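PDB 1ZUD: ThiS protein from Escherichia coli, which carries sulfur as a C-terminal thiocarboxylate and donates it in the synthesis of the thiazole phosphate moiety of thiamine phosphate. Local coordinates for residues D[4-9]-D[56-61]; D[32-37]-D[44-49]. All blocks are in the same frame, centred on the assembly; numbering follows the deposited sequence.

Strands 56-61 and 32-36 are antiparallel neighbours in the mixed sheet of this small ubiquitin-like protein, and each of the two contacts includes one of them. Contact 1 (4-9 with 56-61) lies within the sheet and near the surface: it joins the first strand and its turn to the last strand, mainly through hydrogen bonds. Contact 2 (32-37 with 44-49) is buried and sets a loop without regular structure against strand 32-36 through apolar and aromatic groups. The centres of the contacts are about 12 Å apart. Backbone bonds between Phe60 and Ala33 and between Gln56 and Asn37 connect them, and Ile57 packs on Leu34.

Contact 1. Residues D[4-9]-D[56-61]; sequences LFNDQA and QILLFQ
Gln56 opens the parallel pairing with its extended side chain beside Leu4, both pointing the same way, while its OE1 is bound by Gln38. Ile57 follows with two main-chain bonds: its N donates to Leu4 O (2.8 Å), and its O takes the N-H of Asn6 at 2.6 Å in a nearly straight bond. A water that donates to Ile57 O also accepts from Asp7 N, tying the turn to the strand. On the core side, Ile57 CB and CG2 lie obliquely against the Phe5 ring, 4.1 Å from CD2. Leu58 extends CD2 across to Asp7 OD1, a carboxylate oxygen whose salt bridge is with Arg230 of the neighbouring ThiF chain. At Leu59 the Asn6 amide takes over from the strand backbone: OD1 accepts from Leu59 N (2.8 Å), and ND2 gives to Leu59 O (3.2 Å) in the carbonyl plane, on a lone pair. These two bonds fix the rotation of the amide. Leu59 CB also meets Phe5 CZ at 3.6 Å; with chi1 at -172°, Phe5 CG lies beside the carbonyl carbon and the ring leans toward Leu59. Phe5 to Gln8 form a type I' turn, which closes the hairpin of strands 2-5 and 8-11. The hairpin, with its first strand parallel to the last, is the hallmark of the ubiquitin-like beta-grasp fold.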
loop_
_atom_site.group_PDB
_atom_site.type_symbol
_atom_site.label_atom_id
_atom_site.label_comp_id
_atom_site.label_asym_id
_atom_site.label_seq_id
_atom_site.Cartn_x
_atom_site.Cartn_y
_atom_site.Cartn_z
ATOM N N LEU D 4 0.169 -14.731 -25.113
ATOM C CA LEU D 4 -0.176 -14.848 -23.721
ATOM C C LEU D 4 -1.371 -13.864 -23.603
ATOM O O LEU D 4 -1.295 -12.724 -24.069
ATOM C CB LEU D 4 1.012 -14.400 -22.872
ATOM C CG LEU D 4 1.037 -15.025 -21.471
ATOM C CD1 LEU D 4 1.209 -16.574 -21.579
ATOM C CD2 LEU D 4 2.189 -14.409 -20.660
ATOM N N PHE D 5 -2.496 -14.308 -23.050
ATOM C CA PHE D 5 -3.638 -13.426 -22.904
ATOM C C PHE D 5 -4.049 -13.456 -21.429
ATOM O O PHE D 5 -4.557 -14.463 -20.927
ATOM C CB PHE D 5 -4.810 -13.873 -23.780
ATOM C CG PHE D 5 -5.938 -12.880 -23.795
ATOM C CD1 PHE D 5 -6.964 -12.928 -22.838
ATOM C CD2 PHE D 5 -5.945 -11.852 -24.724
ATOM C CE1 PHE D 5 -7.970 -11.963 -22.829
ATOM C CE2 PHE D 5 -6.950 -10.876 -24.723
ATOM C CZ PHE D 5 -7.963 -10.921 -23.788
ATOM N N ASN D 6 -3.804 -12.351 -20.743
ATOM C CA ASN D 6 -4.092 -12.287 -19.341
ATOM C C ASN D 6 -3.326 -13.411 -18.635
ATOM O O ASN D 6 -3.891 -14.188 -17.880
ATOM C CB ASN D 6 -5.605 -12.377 -19.086
ATOM C CG ASN D 6 -6.292 -11.007 -19.191
ATOM O OD1 ASN D 6 -5.615 -9.982 -19.282
ATOM N ND2 ASN D 6 -7.635 -10.985 -19.169
ATOM N N ASP D 7 -2.026 -13.446 -18.901
ATOM C CA ASP D 7 -1.068 -14.388 -18.340
ATOM C C ASP D 7 -1.252 -15.868 -18.728
ATOM O O ASP D 7 -0.446 -16.710 -18.317
ATOM C CB ASP D 7 -1.025 -14.249 -16.802
ATOM C CG ASP D 7 -0.815 -12.803 -16.341
ATOM O OD1 ASP D 7 0.028 -12.083 -16.930
ATOM O OD2 ASP D 7 -1.493 -12.389 -15.371
ATOM N N GLN D 8 -2.289 -16.175 -19.508
ATOM C CA GLN D 8 -2.560 -17.548 -19.936
ATOM C C GLN D 8 -2.212 -17.763 -21.421
ATOM O O GLN D 8 -2.514 -16.933 -22.275
ATOM C CB GLN D 8 -4.043 -17.867 -19.726
ATOM C CG GLN D 8 -4.479 -17.996 -18.270
ATOM C CD GLN D 8 -4.585 -19.446 -17.810
ATOM O OE1 GLN D 8 -5.438 -20.204 -18.298
ATOM N NE2 GLN D 8 -3.715 -19.843 -16.869
ATOM N N ALA D 9 -1.593 -18.889 -21.733
ATOM C CA ALA D 9 -1.226 -19.165 -23.113
ATOM C C ALA D 9 -2.470 -19.409 -23.952
ATOM O O ALA D 9 -3.431 -19.994 -23.482
ATOM C CB ALA D 9 -0.313 -20.380 -23.182
ATOM N N GLN D 56 2.269 -10.328 -25.318
ATOM C CA GLN D 56 1.699 -10.630 -23.982
ATOM C C GLN D 56 0.600 -9.600 -23.795
ATOM O O GLN D 56 0.851 -8.403 -23.684
ATOM C CB GLN D 56 2.761 -10.524 -22.887
ATOM C CG GLN D 56 4.024 -11.305 -23.226
ATOM C CD GLN D 56 4.934 -11.419 -22.036
ATOM O OE1 GLN D 56 5.166 -10.441 -21.336
ATOM N NE2 GLN D 56 5.458 -12.615 -21.795
ATOM N N ILE D 57 -0.634 -10.069 -23.791
ATOM C CA ILE D 57 -1.745 -9.143 -23.748
ATOM C C ILE D 57 -2.536 -9.220 -22.453
ATOM O O ILE D 57 -2.732 -10.295 -21.901
ATOM C CB ILE D 57 -2.671 -9.434 -24.913
ATOM C CG1 ILE D 57 -1.873 -9.380 -26.240
ATOM C CG2 ILE D 57 -3.740 -8.353 -25.016
ATOM C CD1 ILE D 57 -2.740 -9.796 -27.441
ATOM N N LEU D 58 -2.965 -8.057 -21.978
ATOM C CA LEU D 58 -3.791 -7.940 -20.763
ATOM C C LEU D 58 -5.012 -7.131 -21.151
ATOM O O LEU D 58 -4.911 -6.071 -21.787
ATOM C CB LEU D 58 -3.067 -7.149 -19.672
ATOM C CG LEU D 58 -1.721 -7.663 -19.204
ATOM C CD1 LEU D 58 -1.273 -6.816 -18.023
ATOM C CD2 LEU D 58 -1.856 -9.159 -18.784
ATOM N N LEU D 59 -6.163 -7.646 -20.789
ATOM C CA LEU D 59 -7.406 -6.975 -21.050
ATOM C C LEU D 59 -8.030 -6.817 -19.653
ATOM O O LEU D 59 -8.240 -7.813 -18.972
ATOM C CB LEU D 59 -8.277 -7.863 -21.906
ATOM C CG LEU D 59 -9.630 -7.219 -22.072
ATOM C CD1 LEU D 59 -9.459 -5.929 -22.909
ATOM C CD2 LEU D 59 -10.591 -8.245 -22.693
ATOM N N PHE D 60 -8.293 -5.599 -19.208
ATOM C CA PHE D 60 -8.854 -5.418 -17.842
ATOM C C PHE D 60 -9.898 -4.302 -17.812
ATOM O O PHE D 60 -9.971 -3.466 -18.709
ATOM C CB PHE D 60 -7.712 -5.117 -16.820
ATOM C CG PHE D 60 -6.784 -3.977 -17.249
ATOM C CD1 PHE D 60 -5.814 -4.175 -18.247
ATOM C CD2 PHE D 60 -6.937 -2.703 -16.719
ATOM C CE1 PHE D 60 -5.014 -3.102 -18.707
ATOM C CE2 PHE D 60 -6.146 -1.627 -17.161
ATOM C CZ PHE D 60 -5.170 -1.829 -18.169
ATOM N N GLN D 61 -10.701 -4.268 -16.762
ATOM C CA GLN D 61 -11.749 -3.248 -16.693
ATOM C C GLN D 61 -11.362 -2.109 -15.791
ATOM O O GLN D 61 -10.532 -2.280 -14.876
ATOM C CB GLN D 61 -13.040 -3.874 -16.159
ATOM C CG GLN D 61 -13.727 -4.772 -17.164
ATOM C CD GLN D 61 -14.762 -4.013 -17.990
ATOM O OE1 GLN D 61 -15.578 -3.271 -17.431
ATOM N NE2 GLN D 61 -14.742 -4.199 -19.317
HETATM O O HOH W 1 -0.924 -12.033 -20.757
#

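Contact 2. Residues D[32-37]-D[44-49]; sequences AALAIN and EQWAQH
Trp46 turns the outer corner of its indole, CZ2 and CH2, to strand 32-36, with CZ2 3.5 Å from Leu34 CB. CE2, at the ring fusion, and NE1 of the pyrrole part lie a little farther from that methylene, which approaches obliquely. Farther toward the start of the strand, CH2 meets the peptide of Ala32: it is 3.6 Å from Ala32 O, and the carbonyl carbon of that residue sits at the edge of the indole, in its plane. Ala32 CB adds a looser apolar touch to CH2. The ring therefore meets main chain as well as side chains, with its outer edge against the peptides of Ala32 and Ala33. With chi1 at -60°, CG lies anti to the carbonyl carbon of Trp46, and the indole reaches from the loop to the strand. Its NE1 is satisfied by Val41 O, a bond that anchors the polar edge of an otherwise buried ring, and Ala32 O is held by Arg43 NH1.

At the other end of the contact, Ile36 and His49 approach from opposite directions. Ile36 CD1 stands 3.6 Å from His49 CD2 and nearly as close to NE2, oblique to the imidazole. The loop behind is drawn into a tight bend by Gln45 O, which accepts from both Gln48 N and His49 N.

Helix 18-24 packs on both segments: Val18 touches Leu34, Trp46 and His49, and Leu22 packs on Trp46. Ala32 also rests on Leu59 of the adjacent strand 56-61, so strand 32-36 meets helix, loop and neighbouring strand together.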
loop_
_atom_site.group_PDB
_atom_site.type_symbol
_atom_site.label_atom_id
_atom_site.label_comp_id
_atom_site.label_asym_id
_atom_site.label_seq_id
_atom_site.Cartn_x
_atom_site.Cartn_y
_atom_site.Cartn_z
ATOM N N ALA D 32 -13.096 -1.174 -20.974
ATOM C CA ALA D 32 -11.876 -1.989 -20.949
ATOM C C ALA D 32 -10.649 -1.273 -21.466
ATOM O O ALA D 32 -10.750 -0.323 -22.232
ATOM C CB ALA D 32 -12.100 -3.318 -21.781
ATOM N N ALA D 33 -9.470 -1.675 -21.006
ATOM C CA ALA D 33 -8.263 -1.065 -21.549
ATOM C C ALA D 33 -7.413 -2.282 -21.848
ATOM O O ALA D 33 -7.637 -3.357 -21.298
ATOM C CB ALA D 33 -7.562 -0.120 -20.528
ATOM N N LEU D 34 -6.446 -2.112 -22.725
ATOM C CA LEU D 34 -5.614 -3.223 -23.148
ATOM C C LEU D 34 -4.116 -2.834 -23.170
ATOM O O LEU D 34 -3.745 -1.705 -23.544
ATOM C CB LEU D 34 -6.108 -3.681 -24.555
ATOM C CG LEU D 34 -5.350 -4.893 -25.108
ATOM C CD1 LEU D 34 -6.341 -6.008 -25.370
ATOM C CD2 LEU D 34 -4.544 -4.516 -26.336
ATOM N N ALA D 35 -3.262 -3.755 -22.731
ATOM C CA ALA D 35 -1.834 -3.523 -22.785
ATOM C C ALA D 35 -1.214 -4.641 -23.622
ATOM O O ALA D 35 -1.696 -5.792 -23.604
ATOM C CB ALA D 35 -1.229 -3.555 -21.412
ATOM N N ILE D 36 -0.173 -4.310 -24.377
ATOM C CA ILE D 36 0.528 -5.360 -25.136
ATOM C C ILE D 36 1.957 -5.192 -24.744
ATOM O O ILE D 36 2.503 -4.095 -24.879
ATOM C CB ILE D 36 0.377 -5.213 -26.692
ATOM C CG1 ILE D 36 -1.033 -5.639 -27.082
ATOM C CG2 ILE D 36 1.432 -6.126 -27.446
ATOM C CD1 ILE D 36 -1.347 -5.472 -28.620
ATOM N N ASN D 37 2.561 -6.267 -24.226
ATOM C CA ASN D 37 3.940 -6.172 -23.811
ATOM C C ASN D 37 4.139 -5.014 -22.850
ATOM O O ASN D 37 5.059 -4.224 -22.983
ATOM C CB ASN D 37 4.843 -6.031 -25.029
ATOM C CG ASN D 37 4.733 -7.242 -25.935
ATOM O OD1 ASN D 37 4.435 -8.338 -25.461
ATOM N ND2 ASN D 37 4.948 -7.053 -27.241
ATOM N N GLU D 44 -8.641 3.647 -29.321
ATOM C CA GLU D 44 -8.872 4.211 -30.634
ATOM C C GLU D 44 -8.004 3.504 -31.672
ATOM O O GLU D 44 -8.219 3.678 -32.851
ATOM C CB GLU D 44 -8.612 5.732 -30.624
ATOM C CG GLU D 44 -7.152 6.150 -30.488
ATOM C CD GLU D 44 -6.965 7.679 -30.491
ATOM O OE1 GLU D 44 -5.803 8.144 -30.584
ATOM O OE2 GLU D 44 -7.978 8.419 -30.388
ATOM N N GLN D 45 -7.027 2.702 -31.248
ATOM C CA GLN D 45 -6.164 2.003 -32.215
ATOM C C GLN D 45 -6.499 0.514 -32.395
ATOM O O GLN D 45 -5.904 -0.183 -33.246
ATOM C CB GLN D 45 -4.696 2.102 -31.773
ATOM C CG GLN D 45 -4.057 3.486 -31.911
ATOM C CD GLN D 45 -2.741 3.631 -31.146
ATOM O OE1 GLN D 45 -1.959 2.684 -31.011
ATOM N NE2 GLN D 45 -2.487 4.837 -30.653
ATOM N N TRP D 46 -7.476 0.005 -31.644
ATOM C CA TRP D 46 -7.727 -1.433 -31.713
ATOM C C TRP D 46 -8.195 -1.976 -33.049
ATOM O O TRP D 46 -7.926 -3.124 -33.348
ATOM C CB TRP D 46 -8.704 -1.920 -30.625
ATOM C CG TRP D 46 -8.250 -1.663 -29.163
ATOM C CD1 TRP D 46 -7.031 -1.226 -28.730
ATOM C CD2 TRP D 46 -9.040 -1.855 -27.982
ATOM N NE1 TRP D 46 -7.008 -1.124 -27.346
ATOM C CE2 TRP D 46 -8.229 -1.506 -26.862
ATOM C CE3 TRP D 46 -10.342 -2.279 -27.759
ATOM C CZ2 TRP D 46 -8.696 -1.568 -25.535
ATOM C CZ3 TRP D 46 -10.813 -2.340 -26.400
ATOM C CH2 TRP D 46 -9.980 -1.983 -25.334
ATOM N N ALA D 47 -8.891 -1.173 -33.839
ATOM C CA ALA D 47 -9.386 -1.643 -35.142
ATOM C C ALA D 47 -8.284 -1.889 -36.166
ATOM O O ALA D 47 -8.506 -2.585 -37.149
ATOM C CB ALA D 47 -10.410 -0.644 -35.712
ATOM N N GLN D 48 -7.106 -1.323 -35.951
ATOM C CA GLN D 48 -5.972 -1.503 -36.886
ATOM C C GLN D 48 -4.723 -2.162 -36.281
ATOM O O GLN D 48 -3.872 -2.682 -37.017
ATOM C CB GLN D 48 -5.556 -0.150 -37.443
ATOM C CG GLN D 48 -6.618 0.464 -38.338
ATOM C CD GLN D 48 -6.022 1.372 -39.386
ATOM O OE1 GLN D 48 -5.530 2.468 -39.069
ATOM N NE2 GLN D 48 -6.039 0.918 -40.649
ATOM N N HIS D 49 -4.602 -2.143 -34.947
ATOM C CA HIS D 49 -3.425 -2.726 -34.287
ATOM C C HIS D 49 -3.363 -4.242 -34.475
ATOM O O HIS D 49 -4.205 -4.971 -33.985
ATOM C CB HIS D 49 -3.444 -2.428 -32.796
ATOM C CG HIS D 49 -2.100 -2.552 -32.158
ATOM N ND1 HIS D 49 -1.255 -1.476 -31.997
ATOM C CD2 HIS D 49 -1.435 -3.633 -31.676
ATOM C CE1 HIS D 49 -0.127 -1.887 -31.439
ATOM N NE2 HIS D 49 -0.211 -3.191 -31.234
#